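4-oxalocrotonate tautomerase family enzyme (Burkholderia sp. RPE67, PDB 6VVM) belongs to the tautomerase superfamily, its chain joining two related beta-alpha-beta units in tandem, and assembles as a trimer. Local coordinates at residues A[17-20]-A[21-25]; A[87-91]-A[92-96]; A[43-47]-A[48-52]. One frame throughout, in Å; residues are numbered along the deposited sequence.

How the contacts relate
All three contacts are local, made within one run of chain, and they differ with their place in the fold. Contact 1 lies in helix 13-31, which packs on strands 2-8 and 39-45 and beside helix 74-92, with an apolar inner side and a charged, hydrated outer side. Contact 2 ends helix 74-92 nearer the surface, where backbone bonds and a residue of positive phi do most of the work. These two touch: Leu23 and Leu19 pack on Ser88 and Val91, joining helices 13-31 and 74-92. Contact 3, about 17 Å from the chain centre, turns the chain after strand 39-45. Contacts 1 and 3 both meet the second subunit, and contact 3 is bonded chiefly to the third.

Contact 1. Residues A[17-20]-A[21-25]; sequences ASLI and DGLTR
Ile20 O is gripped by two donors from Thr24: the backbone N at 3.2 Å and the hydroxyl OG1 at 2.9 Å. They reach the oxygen from opposite faces of its carbonyl plane. Thr24 places OG1 beside its own backbone N (chi1 -61°), which turns the hydroxyl back to the preceding turn and satisfies it there although the residue is buried. The alpha-helical ladder is regular around this point, with Leu23 N bonded to Leu19 O at 2.9 Å and the N-H nearly straight (167°). On the inner side, Leu19 and Leu23 cross at a slant, Leu19 CG meeting Leu23 CD1 at 3.7 Å. Both leucines also press on helix 74-92, and Leu23 reaches Leu3 and Val5 of strand 2-8, as expected of the helix in a beta-alpha-beta unit. On the outer side Asp21 divides its carboxylate. Arg25 NE comes to OD1 on its syn side, but tilted out of the carboxylate plane, at 2.9 Å, forming a one-turn salt bridge, while a water donates to OD2 at 3.0 Å and lies 2.7 Å from Ser18 OG. Ile20 and Thr24 pack on Gly115 of the second subunit. The helix is thus amphipathic here: Ser18, Asp21, Thr24 and Arg25 are paired within it or through water, and the charge of Arg25 is probably offset by Asp21 on the exposed side, away from the leucines.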
ATOM      1  N   ALA A  17     -17.827 -10.447  -2.883  1.00 20.57           N
ATOM      2  CA  ALA A  17     -17.469 -11.790  -3.334  1.00 24.26           C
ATOM      3  C   ALA A  17     -17.448 -11.885  -4.863  1.00 23.43           C
ATOM      4  O   ALA A  17     -16.573 -12.542  -5.437  1.00 23.36           O
ATOM      5  CB  ALA A  17     -18.442 -12.814  -2.739  1.00 24.29           C
ATOM      6  N   SER A  18     -18.385 -11.219  -5.545  1.00 19.90           N
ATOM      7  CA  SER A  18     -18.367 -11.254  -7.008  1.00 24.78           C
ATOM      8  C   SER A  18     -17.214 -10.422  -7.562  1.00 25.77           C
ATOM      9  O   SER A  18     -16.665 -10.737  -8.622  1.00 22.71           O
ATOM     10  CB  SER A  18     -19.709 -10.771  -7.565  1.00 26.04           C
ATOM     11  OG  SER A  18     -19.630 -10.551  -8.962  1.00 31.97           O
ATOM     12  N   LEU A  19     -16.792  -9.394  -6.834  1.00 21.30           N
ATOM     13  CA  LEU A  19     -15.618  -8.643  -7.266  1.00 20.38           C
ATOM     14  C   LEU A  19     -14.347  -9.466  -7.114  1.00 21.23           C
ATOM     15  O   LEU A  19     -13.477  -9.430  -7.992  1.00 21.38           O
ATOM     16  CB  LEU A  19     -15.506  -7.351  -6.462  1.00 21.25           C
ATOM     17  CG  LEU A  19     -14.275  -6.501  -6.797  1.00 21.61           C
ATOM     18  CD1 LEU A  19     -14.385  -5.937  -8.199  1.00 23.67           C
ATOM     19  CD2 LEU A  19     -14.096  -5.362  -5.770  1.00 21.83           C
ATOM     20  N   ILE A  20     -14.207 -10.188  -5.991  1.00 20.81           N
ATOM     21  CA  ILE A  20     -13.039 -11.035  -5.784  1.00 21.83           C
ATOM     22  C   ILE A  20     -12.999 -12.112  -6.857  1.00 23.11           C
ATOM     23  O   ILE A  20     -11.943 -12.419  -7.418  1.00 20.98           O
ATOM     24  CB  ILE A  20     -13.047 -11.641  -4.363  1.00 19.56           C
ATOM     25  CG1 ILE A  20     -12.528 -10.617  -3.324  1.00 21.11           C
ATOM     26  CG2 ILE A  20     -12.216 -12.935  -4.329  1.00 23.70           C
ATOM     27  CD1 ILE A  20     -13.084 -10.814  -1.920  1.00 21.52           C
ATOM     28  N   ASP A  21     -14.165 -12.658  -7.192  1.00 20.39           N
ATOM     29  CA  ASP A  21     -14.256 -13.674  -8.241  1.00 21.21           C
ATOM     30  C   ASP A  21     -13.821 -13.112  -9.591  1.00 22.26           C
ATOM     31  O   ASP A  21     -12.986 -13.700 -10.287  1.00 23.73           O
ATOM     32  CB  ASP A  21     -15.690 -14.210  -8.300  1.00 19.71           C
ATOM     33  CG  ASP A  21     -15.943 -15.111  -9.509  1.00 26.18           C
ATOM     34  OD1 ASP A  21     -15.114 -16.011  -9.777  1.00 26.21           O
ATOM     35  OD2 ASP A  21     -16.993 -14.927 -10.171  1.00 25.70           O
ATOM     36  N   GLY A  22     -14.350 -11.950  -9.961  1.00 21.39           N
ATOM     37  CA  GLY A  22     -14.070 -11.419 -11.284  1.00 23.07           C
ATOM     38  C   GLY A  22     -12.637 -10.951 -11.439  1.00 20.66           C
ATOM     39  O   GLY A  22     -12.020 -11.161 -12.482  1.00 20.65           O
ATOM     40  N   LEU A  23     -12.090 -10.294 -10.405  1.00 19.36           N
ATOM     41  CA  LEU A  23     -10.708  -9.822 -10.476  1.00 17.51           C
ATOM     42  C   LEU A  23      -9.724 -10.983 -10.554  1.00 21.22           C
ATOM     43  O   LEU A  23      -8.639 -10.851 -11.135  1.00 20.47           O
ATOM     44  CB  LEU A  23     -10.399  -8.934  -9.264  1.00 17.60           C
ATOM     45  CG  LEU A  23     -11.174  -7.610  -9.222  1.00 21.01           C
ATOM     46  CD1 LEU A  23     -10.813  -6.893  -7.935  1.00 20.80           C
ATOM     47  CD2 LEU A  23     -10.807  -6.732 -10.395  1.00 20.02           C
ATOM     48  N   THR A  24     -10.062 -12.112  -9.941  1.00 19.20           N
ATOM     49  CA  THR A  24      -9.194 -13.276 -10.053  1.00 23.33           C
ATOM     50  C   THR A  24      -9.234 -13.830 -11.474  1.00 22.55           C
ATOM     51  O   THR A  24      -8.189 -14.086 -12.078  1.00 24.97           O
ATOM     52  CB  THR A  24      -9.599 -14.328  -9.011  1.00 25.98           C
ATOM     53  OG1 THR A  24      -9.442 -13.760  -7.699  1.00 23.86           O
ATOM     54  CG2 THR A  24      -8.717 -15.585  -9.108  1.00 21.42           C
ATOM     55  N   ARG A  25     -10.435 -13.990 -12.039  1.00 22.57           N
ATOM     56  CA  ARG A  25     -10.537 -14.411 -13.434  1.00 25.51           C
ATOM     57  C   ARG A  25      -9.848 -13.414 -14.349  1.00 24.01           C
ATOM     58  O   ARG A  25      -9.245 -13.795 -15.358  1.00 22.99           O
ATOM     59  CB  ARG A  25     -12.000 -14.561 -13.839  1.00 26.21           C
ATOM     60  CG  ARG A  25     -12.767 -15.567 -13.035  1.00 24.73           C
ATOM     61  CD  ARG A  25     -14.256 -15.533 -13.419  1.00 29.88           C
ATOM     62  NE  ARG A  25     -15.000 -16.469 -12.591  1.00 29.48           N
ATOM     63  CZ  ARG A  25     -15.165 -17.754 -12.888  1.00 33.96           C
ATOM     64  NH1 ARG A  25     -14.663 -18.252 -14.013  1.00 36.41           N
ATOM     65  NH2 ARG A  25     -15.852 -18.534 -12.070  1.00 29.18           N
TER
HETATM   66  O   HOH W   1     -19.377 -13.140  -9.807  1.00 31.95           O

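Contact 2. Residues A[87-91]-A[92-96]; sequences TSASV and LDVSL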
ATOM      1  N   THR A  87     -13.471  -5.212 -15.212  1.00 25.96           N
ATOM      2  CA  THR A  87     -14.095  -6.019 -14.161  1.00 25.55           C
ATOM      3  C   THR A  87     -14.565  -5.141 -13.008  1.00 26.58           C
ATOM      4  O   THR A  87     -15.699  -5.268 -12.526  1.00 25.67           O
ATOM      5  CB  THR A  87     -13.113  -7.070 -13.634  1.00 22.64           C
ATOM      6  OG1 THR A  87     -12.842  -8.061 -14.642  1.00 28.98           O
ATOM      7  CG2 THR A  87     -13.701  -7.756 -12.406  1.00 23.82           C
ATOM      8  N   SER A  88     -13.684  -4.268 -12.523  1.00 25.08           N
ATOM      9  CA  SER A  88     -14.050  -3.405 -11.408  1.00 22.61           C
ATOM     10  C   SER A  88     -15.240  -2.525 -11.770  1.00 25.73           C
ATOM     11  O   SER A  88     -16.192  -2.408 -10.990  1.00 26.42           O
ATOM     12  CB  SER A  88     -12.847  -2.553 -11.000  1.00 23.89           C
ATOM     13  OG  SER A  88     -11.814  -3.387 -10.509  1.00 28.59           O
ATOM     14  N   ALA A  89     -15.220  -1.931 -12.966  1.00 25.35           N
ATOM     15  CA  ALA A  89     -16.297  -1.023 -13.344  1.00 27.98           C
ATOM     16  C   ALA A  89     -17.612  -1.768 -13.505  1.00 27.81           C
ATOM     17  O   ALA A  89     -18.668  -1.258 -13.116  1.00 26.44           O
ATOM     18  CB  ALA A  89     -15.938  -0.283 -14.633  1.00 29.50           C
ATOM     19  N   SER A  90     -17.572  -2.982 -14.061  1.00 24.49           N
ATOM     20  CA  SER A  90     -18.821  -3.697 -14.287  1.00 28.77           C
ATOM     21  C   SER A  90     -19.394  -4.229 -12.978  1.00 27.54           C
ATOM     22  O   SER A  90     -20.602  -4.109 -12.739  1.00 26.77           O
ATOM     23  CB  SER A  90     -18.611  -4.818 -15.314  1.00 28.98           C
ATOM     24  OG  SER A  90     -18.299  -6.038 -14.682  1.00 36.22           O
ATOM     25  N   VAL A  91     -18.546  -4.766 -12.092  1.00 27.12           N
ATOM     26  CA  VAL A  91     -19.049  -5.338 -10.844  1.00 27.38           C
ATOM     27  C   VAL A  91     -19.517  -4.234  -9.900  1.00 27.40           C
ATOM     28  O   VAL A  91     -20.602  -4.313  -9.308  1.00 26.49           O
ATOM     29  CB  VAL A  91     -17.980  -6.226 -10.181  1.00 25.02           C
ATOM     30  CG1 VAL A  91     -18.474  -6.735  -8.833  1.00 28.74           C
ATOM     31  CG2 VAL A  91     -17.611  -7.407 -11.092  1.00 22.50           C
ATOM     32  N   LEU A  92     -18.708  -3.194  -9.741  1.00 22.23           N
ATOM     33  CA  LEU A  92     -19.095  -2.097  -8.866  1.00 26.65           C
ATOM     34  C   LEU A  92     -20.113  -1.165  -9.515  1.00 28.13           C
ATOM     35  O   LEU A  92     -20.608  -0.257  -8.841  1.00 27.07           O
ATOM     36  CB  LEU A  92     -17.867  -1.294  -8.443  1.00 25.20           C
ATOM     37  CG  LEU A  92     -16.804  -2.020  -7.628  1.00 28.75           C
ATOM     38  CD1 LEU A  92     -15.668  -1.062  -7.301  1.00 23.94           C
ATOM     39  CD2 LEU A  92     -17.426  -2.591  -6.369  1.00 29.72           C
ATOM     40  N   ASP A  93     -20.422  -1.365 -10.796  1.00 29.57           N
ATOM     41  CA  ASP A  93     -21.458  -0.603 -11.497  1.00 28.51           C
ATOM     42  C   ASP A  93     -21.115   0.881 -11.581  1.00 27.56           C
ATOM     43  O   ASP A  93     -21.926   1.749 -11.251  1.00 29.82           O
ATOM     44  CB  ASP A  93     -22.825  -0.805 -10.848  1.00 29.98           C
ATOM     45  CG  ASP A  93     -23.956  -0.481 -11.793  1.00 30.54           C
ATOM     46  OD1 ASP A  93     -23.740  -0.599 -13.017  1.00 30.63           O
ATOM     47  OD2 ASP A  93     -25.042  -0.095 -11.318  1.00 36.18           O
ATOM     48  N   VAL A  94     -19.890   1.174 -12.022  1.00 27.63           N
ATOM     49  CA  VAL A  94     -19.423   2.541 -12.204  1.00 26.65           C
ATOM     50  C   VAL A  94     -18.757   2.646 -13.568  1.00 28.28           C
ATOM     51  O   VAL A  94     -18.477   1.647 -14.229  1.00 25.47           O
ATOM     52  CB  VAL A  94     -18.434   2.992 -11.106  1.00 27.43           C
ATOM     53  CG1 VAL A  94     -19.124   3.064  -9.749  1.00 32.22           C
ATOM     54  CG2 VAL A  94     -17.233   2.062 -11.071  1.00 26.74           C
ATOM     55  N   SER A  95     -18.474   3.884 -13.968  1.00 29.20           N
ATOM     56  CA  SER A  95     -17.883   4.119 -15.276  1.00 28.19           C
ATOM     57  C   SER A  95     -16.478   3.540 -15.341  1.00 26.46           C
ATOM     58  O   SER A  95     -15.718   3.596 -14.368  1.00 26.22           O
ATOM     59  CB  SER A  95     -17.839   5.618 -15.579  1.00 30.35           C
ATOM     60  OG  SER A  95     -16.650   6.178 -15.055  1.00 30.54           O
ATOM     61  N   LEU A  96     -16.144   2.961 -16.494  1.00 24.62           N
ATOM     62  CA  LEU A  96     -14.765   2.557 -16.748  1.00 25.25           C
ATOM     63  C   LEU A  96     -13.814   3.736 -16.597  1.00 30.16           C
ATOM     64  O   LEU A  96     -12.687   3.573 -16.115  1.00 27.99           O
ATOM     65  CB  LEU A  96     -14.644   1.956 -18.150  1.00 26.68           C
ATOM     66  CG  LEU A  96     -13.285   1.376 -18.576  1.00 24.85           C
ATOM     67  CD1 LEU A  96     -12.870   0.151 -17.750  1.00 26.31           C
ATOM     68  CD2 LEU A  96     -13.294   1.031 -20.062  1.00 28.80           C
TER
HETATM   69  O   HOH W   2     -22.002  -2.451 -14.557  1.00 25.15           O
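The peptide carbonyl of Ala89 receives Val94 N in its own plane, on a lone pair, at 2.9 Å, whereas Leu92 N approaches Ser88 O at the same distance but tilted 24° from that carbonyl's plane. The second bond is an ordinary helical one; the first reaches back five positions and belongs to the helix end. Leu92 CB and CG also crowd Ser88 O, with CB 3.2 Å from it. Between these two bonds Asp93 N makes a weak hydrogen bond to Ser90 O at 3.4 Å. Asp93 has positive phi and is the C-prime residue of a Schellman motif: Val94 N to Ala89 O and Asp93 N to Ser90 O together close helix 74-92 and turn the chain toward strand 100-106. A water lies near the turn, 2.8 Å from Ser90 O and 3.0 Å from Asp93 OD1, and may link the helix end to the aspartate. Past the turn the chain folds back along Ala89. Its methyl CB is packed against Val94 O at 3.2 Å and Leu96 CA at 3.7 Å, and Thr99 lies against the same alanine. Val94 has CG2 wedged between its backbone N and carbonyl carbon (chi1 -66°, measured to CG1), which brings that methyl to the backbone of Ala89. Leu92 and Val94 reach Pro62, and Leu92 also meets His11. Toward helix 13-31, Val91 packs against Leu19, while the Ser88 hydroxyl is bonded to Leu84 O one turn back.

Contact 3. Residues A[43-47]-A[48-52]; sequences TELPV and SNIGL
Asn49 N donates to Pro46 O at 2.9 Å and Ile50 N to Val47 O at 3.1 Å, each an i+3 to i bond of a 3-10 turn. Both donors stand well above the carbonyl plane of their acceptor, 51° and 59° out of it, as happens in so tight a turn. The Ser48 hydroxyl, held between its backbone N and carbonyl carbon (chi1 65°), swings to the Asn49 side chain and donates to OD1 at 2.8 Å. That amide is further held by the third subunit: Lys77 NZ of that chain hydrogen-bonds to OD1, and Ile103 O and Asp105 OD2 of the same chain accept from ND2, so its flip is fixed by partners on both ends. The turn bends the chain sharply, roughly at a right angle, between strand 39-45 and strand 50-52, where Gly51 and Leu52 continue the sheet into a strand of the third subunit. The Pro46 ring crosses the Asn49 amide, its CG 3.5 Å from OD1. Ile50 lies against Leu45 and the Pro46 carbonyl: its CG1 is 3.1 Å from Pro46 O, a close approach, and 3.8 Å from Leu45 CB, while Leu45 packs on Tyr6 of strand 2-8 and on Ile103 of the third subunit.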
ATOM      1  N   THR A  43     -10.091  -2.695   0.410  1.00 23.12           N
ATOM      2  CA  THR A  43      -9.915  -1.676   1.447  1.00 25.51           C
ATOM      3  C   THR A  43     -11.065  -0.683   1.316  1.00 26.14           C
ATOM      4  O   THR A  43     -11.031   0.221   0.473  1.00 27.37           O
ATOM      5  CB  THR A  43      -8.546  -1.013   1.325  1.00 20.76           C
ATOM      6  OG1 THR A  43      -7.526  -1.991   1.575  1.00 23.67           O
ATOM      7  CG2 THR A  43      -8.396   0.128   2.362  1.00 25.52           C
ATOM      8  N   GLU A  44     -12.108  -0.895   2.116  1.00 26.76           N
ATOM      9  CA  GLU A  44     -13.277  -0.030   2.117  1.00 24.42           C
ATOM     10  C   GLU A  44     -12.962   1.266   2.855  1.00 26.76           C
ATOM     11  O   GLU A  44     -12.389   1.238   3.942  1.00 26.66           O
ATOM     12  CB  GLU A  44     -14.446  -0.715   2.824  1.00 29.29           C
ATOM     13  CG  GLU A  44     -15.298  -1.612   1.986  1.00 34.36           C
ATOM     14  CD  GLU A  44     -16.543  -2.060   2.737  1.00 34.10           C
ATOM     15  OE1 GLU A  44     -16.675  -1.733   3.943  1.00 37.78           O
ATOM     16  OE2 GLU A  44     -17.387  -2.728   2.121  1.00 33.53           O
ATOM     17  N   LEU A  45     -13.356   2.402   2.272  1.00 25.73           N
ATOM     18  CA  LEU A  45     -13.113   3.689   2.913  1.00 26.61           C
ATOM     19  C   LEU A  45     -14.396   4.496   3.050  1.00 28.02           C
ATOM     20  O   LEU A  45     -15.212   4.551   2.120  1.00 29.88           O
ATOM     21  CB  LEU A  45     -12.087   4.518   2.121  1.00 25.52           C
ATOM     22  CG  LEU A  45     -10.694   3.917   1.967  1.00 28.20           C
ATOM     23  CD1 LEU A  45      -9.751   4.929   1.314  1.00 27.25           C
ATOM     24  CD2 LEU A  45     -10.153   3.468   3.318  1.00 26.89           C
ATOM     25  N   PRO A  46     -14.594   5.151   4.190  1.00 27.92           N
ATOM     26  CA  PRO A  46     -15.683   6.127   4.297  1.00 27.74           C
ATOM     27  C   PRO A  46     -15.437   7.318   3.378  1.00 28.69           C
ATOM     28  O   PRO A  46     -14.303   7.632   3.011  1.00 24.15           O
ATOM     29  CB  PRO A  46     -15.653   6.538   5.773  1.00 28.68           C
ATOM     30  CG  PRO A  46     -14.227   6.273   6.215  1.00 27.13           C
ATOM     31  CD  PRO A  46     -13.781   5.064   5.420  1.00 27.81           C
ATOM     32  N   VAL A  47     -16.529   7.990   3.001  1.00 29.09           N
ATOM     33  CA  VAL A  47     -16.413   9.114   2.070  1.00 28.46           C
ATOM     34  C   VAL A  47     -15.493  10.194   2.634  1.00 27.46           C
ATOM     35  O   VAL A  47     -14.748  10.838   1.884  1.00 25.72           O
ATOM     36  CB  VAL A  47     -17.816   9.663   1.722  1.00 32.86           C
ATOM     37  CG1 VAL A  47     -17.726  11.030   1.045  1.00 31.24           C
ATOM     38  CG2 VAL A  47     -18.524   8.700   0.799  1.00 31.55           C
ATOM     39  N   SER A  48     -15.496  10.373   3.958  1.00 30.46           N
ATOM     40  CA  SER A  48     -14.623  11.340   4.618  1.00 32.08           C
ATOM     41  C   SER A  48     -13.149  11.115   4.308  1.00 30.08           C
ATOM     42  O   SER A  48     -12.356  12.061   4.390  1.00 26.76           O
ATOM     43  CB  SER A  48     -14.841  11.274   6.129  1.00 35.23           C
ATOM     44  OG  SER A  48     -14.449  10.012   6.659  1.00 36.15           O
ATOM     45  N   ASN A  49     -12.770   9.888   3.938  1.00 26.37           N
ATOM     46  CA  ASN A  49     -11.384   9.506   3.713  1.00 26.52           C
ATOM     47  C   ASN A  49     -10.989   9.491   2.241  1.00 28.66           C
ATOM     48  O   ASN A  49      -9.853   9.123   1.933  1.00 23.70           O
ATOM     49  CB  ASN A  49     -11.125   8.114   4.322  1.00 23.03           C
ATOM     50  CG  ASN A  49     -11.151   8.116   5.852  1.00 25.41           C
ATOM     51  OD1 ASN A  49     -11.900   8.867   6.476  1.00 26.82           O
ATOM     52  ND2 ASN A  49     -10.326   7.253   6.463  1.00 24.43           N
ATOM     53  N   ILE A  50     -11.880   9.888   1.328  1.00 23.99           N
ATOM     54  CA  ILE A  50     -11.674   9.725  -0.108  1.00 24.94           C
ATOM     55  C   ILE A  50     -11.682  11.090  -0.775  1.00 24.89           C
ATOM     56  O   ILE A  50     -12.700  11.790  -0.739  1.00 27.03           O
ATOM     57  CB  ILE A  50     -12.762   8.844  -0.742  1.00 24.54           C
ATOM     58  CG1 ILE A  50     -13.081   7.632   0.125  1.00 27.82           C
ATOM     59  CG2 ILE A  50     -12.345   8.432  -2.123  1.00 29.39           C
ATOM     60  CD1 ILE A  50     -14.366   6.915  -0.310  1.00 26.50           C
ATOM     61  N   GLY A  51     -10.594  11.425  -1.467  1.00 26.19           N
ATOM     62  CA  GLY A  51     -10.509  12.717  -2.131  1.00 24.03           C
ATOM     63  C   GLY A  51     -10.364  12.670  -3.640  1.00 26.07           C
ATOM     64  O   GLY A  51      -9.552  11.911  -4.176  1.00 22.79           O
ATOM     65  N   LEU A  52     -11.156  13.488  -4.335  1.00 29.49           N
ATOM     66  CA  LEU A  52     -11.083  13.651  -5.784  1.00 27.30           C
ATOM     67  C   LEU A  52     -11.086  15.141  -6.092  1.00 28.55           C
ATOM     68  O   LEU A  52     -12.014  15.857  -5.696  1.00 26.25           O
ATOM     69  CB  LEU A  52     -12.251  12.961  -6.488  1.00 29.67           C
ATOM     70  CG  LEU A  52     -12.451  13.267  -7.976  1.00 34.64           C
ATOM     71  CD1 LEU A  52     -11.157  13.107  -8.746  1.00 38.04           C
ATOM     72  CD2 LEU A  52     -13.555  12.392  -8.600  1.00 33.23           C
TER